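Putative outer membrane lipoprotein (Salmonella typhimurium LT2, PDB 2RD1) is of unknown function but is a DUF903-family lipoprotein, presumably anchored by lipid to the bacterial outer membrane, with a small all-beta domain of the SH3 clan. Local coordinates at residues 3-7 with 16-21. Residues are numbered along the deposited sequence; the frame is centred on the assembly and turned at random.
Sequences TNYVM and VTQGKP
Tyr-5 lays one face of its ring over Lys-20. CB lies 3.3 Å from Thr-17 OG1 and touches Pro-21 CD more loosely. CG is about equally far from Lys-20 CA and Pro-21 CD, which lie on the same side of it. CD1 lies by CA and N of Lys-20; CE1 meets its CB and CA. CZ and CE2 rest on CB and CG of Lys-20, and Tyr-5 OH ends 3.6 Å from Lys-20 CD. The overlap is a CH-pi contact, with Lys-20 CB 3.8 Å from the centre of the Tyr-5 ring and offset toward its rim. The lysine chain is fully extended, which carries its amine on past the ring.

Strands 4-9 and 14-18 form an antiparallel beta hairpin, and strand 47-52 flanks 4-9 on its other side. Tyr-5 and Thr-17 are a hydrogen-bonded pair: Thr-17 N gives a straight bond to Tyr-5 O (2.7 Å). Thr-17 O takes two donors from opposite faces of its carbonyl plane, Tyr-5 N and Asn-4 ND2. The hydrogen bond from Asn-4 ND2 to Thr-17 O is 2.8 Å long and bent, 135° at the hydrogen. Gly-19 N also donates to Thr-3 O. With chi1 at 70°, Thr-17 OG1 turns to donate to Gly-19 O (3.0 Å). Beyond Tyr-5, the selenomethionine methyl CE of Met-7 meets Pro-21 CG at 4.0 Å, and both side chains also touch Leu-50.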
ATOM      1  N   THR A   3       9.144  -7.094  -0.387  1.00 47.60           N
ATOM      2  CA  THR A   3       8.150  -7.931  -1.122  1.00 48.25           C
ATOM      3  C   THR A   3       6.743  -7.570  -0.655  1.00 46.63           C
ATOM      4  O   THR A   3       5.793  -7.566  -1.440  1.00 49.55           O
ATOM      5  CB  THR A   3       8.366  -9.441  -0.866  1.00 53.10           C
ATOM      6  OG1 THR A   3       9.752  -9.698  -0.611  1.00 55.14           O
ATOM      7  CG2 THR A   3       7.931 -10.250  -2.079  1.00 53.34           C
ATOM      8  N   ASN A   4       6.611  -7.276   0.631  1.00 32.58           N
ATOM      9  CA  ASN A   4       5.317  -6.906   1.189  1.00 29.26           C
ATOM     10  C   ASN A   4       5.366  -5.537   1.833  1.00 27.58           C
ATOM     11  O   ASN A   4       6.337  -5.174   2.493  1.00 28.23           O
ATOM     12  CB  ASN A   4       4.866  -7.922   2.237  1.00 29.26           C
ATOM     13  CG  ASN A   4       4.173  -9.129   1.629  1.00 29.28           C
ATOM     14  OD1 ASN A   4       4.107 -10.191   2.248  1.00 27.87           O
ATOM     15  ND2 ASN A   4       3.640  -8.969   0.427  1.00 30.75           N
ATOM     16  N   TYR A   5       4.306  -4.775   1.619  1.00 25.88           N
ATOM     17  CA  TYR A   5       4.179  -3.456   2.197  1.00 23.80           C
ATOM     18  C   TYR A   5       2.815  -3.456   2.838  1.00 24.08           C
ATOM     19  O   TYR A   5       1.916  -4.177   2.392  1.00 22.32           O
ATOM     20  CB  TYR A   5       4.219  -2.363   1.131  1.00 26.54           C
ATOM     21  CG  TYR A   5       5.604  -1.848   0.804  1.00 26.48           C
ATOM     22  CD1 TYR A   5       6.518  -2.630   0.112  1.00 27.71           C
ATOM     23  CD2 TYR A   5       5.992  -0.568   1.185  1.00 27.15           C
ATOM     24  CE1 TYR A   5       7.795  -2.148  -0.200  1.00 27.57           C
ATOM     25  CE2 TYR A   5       7.258  -0.075   0.882  1.00 29.69           C
ATOM     26  CZ  TYR A   5       8.155  -0.870   0.188  1.00 30.85           C
ATOM     27  OH  TYR A   5       9.404  -0.373  -0.113  1.00 34.89           O
ATOM     28  N   VAL A   6       2.674  -2.677   3.903  1.00 22.99           N
ATOM     29  CA  VAL A   6       1.406  -2.564   4.592  1.00 21.07           C
ATOM     30  C   VAL A   6       0.950  -1.129   4.440  1.00 21.83           C
ATOM     31  O   VAL A   6       1.649  -0.184   4.821  1.00 19.51           O
ATOM     32  CB  VAL A   6       1.526  -2.910   6.079  1.00 20.55           C
ATOM     33  CG1 VAL A   6       0.203  -2.626   6.784  1.00 17.44           C
ATOM     34  CG2 VAL A   6       1.915  -4.363   6.231  1.00 18.96           C
HETATM   35  N   MSE A   7      -0.233  -0.990   3.862  1.00 23.56           N
HETATM   36  CA  MSE A   7      -0.850   0.293   3.604  1.00 25.71           C
HETATM   37  C   MSE A   7      -1.951   0.556   4.617  1.00 24.49           C
HETATM   38  O   MSE A   7      -2.790  -0.305   4.867  1.00 24.81           O
HETATM   39  CB  MSE A   7      -1.449   0.279   2.198  1.00 40.01           C
HETATM   40  CG  MSE A   7      -2.216   1.526   1.808  1.00 48.09           C
HETATM   41 SE   MSE A   7      -3.068   1.301   0.074  1.00 63.29          SE
HETATM   42  CE  MSE A   7      -1.559   1.709  -1.052  1.00 54.96           C
ATOM     43  N   VAL A  16      -2.420  -5.333   2.984  1.00 24.91           N
ATOM     44  CA  VAL A  16      -1.083  -5.822   2.654  1.00 24.65           C
ATOM     45  C   VAL A  16      -0.927  -5.839   1.133  1.00 26.32           C
ATOM     46  O   VAL A  16      -1.838  -6.243   0.422  1.00 26.96           O
ATOM     47  CB  VAL A  16      -0.867  -7.260   3.190  1.00 19.70           C
ATOM     48  CG1 VAL A  16       0.509  -7.759   2.813  1.00 14.89           C
ATOM     49  CG2 VAL A  16      -1.065  -7.288   4.698  1.00 17.21           C
ATOM     50  N   THR A  17       0.220  -5.401   0.627  1.00 21.01           N
ATOM     51  CA  THR A  17       0.422  -5.398  -0.813  1.00 22.99           C
ATOM     52  C   THR A  17       1.637  -6.224  -1.215  1.00 23.67           C
ATOM     53  O   THR A  17       2.475  -6.571  -0.386  1.00 22.81           O
ATOM     54  CB  THR A  17       0.621  -3.959  -1.360  1.00 34.24           C
ATOM     55  OG1 THR A  17       1.887  -3.453  -0.917  1.00 33.73           O
ATOM     56  CG2 THR A  17      -0.500  -3.027  -0.881  1.00 32.46           C
ATOM     57  N   GLN A  18       1.712  -6.543  -2.502  1.00 31.67           N
ATOM     58  CA  GLN A  18       2.829  -7.301  -3.049  1.00 32.81           C
ATOM     59  C   GLN A  18       3.634  -6.245  -3.781  1.00 33.68           C
ATOM     60  O   GLN A  18       3.160  -5.659  -4.762  1.00 34.31           O
ATOM     61  CB  GLN A  18       2.329  -8.364  -4.034  1.00 42.48           C
ATOM     62  CG  GLN A  18       1.282  -9.326  -3.468  1.00 43.77           C
ATOM     63  CD  GLN A  18       0.895 -10.431  -4.452  1.00 46.67           C
ATOM     64  OE1 GLN A  18       0.580 -10.166  -5.613  1.00 48.53           O
ATOM     65  NE2 GLN A  18       0.910 -11.673  -3.985  1.00 47.18           N
ATOM     66  N   GLY A  19       4.838  -5.975  -3.290  1.00 31.47           N
ATOM     67  CA  GLY A  19       5.666  -4.954  -3.907  1.00 32.83           C
ATOM     68  C   GLY A  19       5.260  -3.574  -3.412  1.00 32.50           C
ATOM     69  O   GLY A  19       4.182  -3.415  -2.843  1.00 30.31           O
ATOM     70  N   LYS A  20       6.117  -2.580  -3.624  1.00 34.73           N
ATOM     71  CA  LYS A  20       5.836  -1.213  -3.191  1.00 34.75           C
ATOM     72  C   LYS A  20       4.845  -0.509  -4.112  1.00 34.42           C
ATOM     73  O   LYS A  20       5.056  -0.437  -5.319  1.00 34.70           O
ATOM     74  CB  LYS A  20       7.133  -0.397  -3.136  1.00 41.96           C
ATOM     75  CG  LYS A  20       6.934   1.076  -2.764  1.00 44.19           C
ATOM     76  CD  LYS A  20       8.259   1.852  -2.746  1.00 44.85           C
ATOM     77  CE  LYS A  20       8.055   3.255  -2.162  1.00 46.03           C
ATOM     78  NZ  LYS A  20       9.319   4.045  -2.078  1.00 45.88           N
ATOM     79  N   PRO A  21       3.751   0.022  -3.550  1.00 30.73           N
ATOM     80  CA  PRO A  21       2.746   0.722  -4.352  1.00 32.73           C
ATOM     81  C   PRO A  21       3.368   1.908  -5.080  1.00 35.54           C
ATOM     82  O   PRO A  21       4.334   2.496  -4.597  1.00 36.67           O
ATOM     83  CB  PRO A  21       1.707   1.139  -3.311  1.00 27.78           C
ATOM     84  CG  PRO A  21       1.790   0.025  -2.306  1.00 26.68           C
ATOM     85  CD  PRO A  21       3.289  -0.134  -2.158  1.00 26.65           C
TER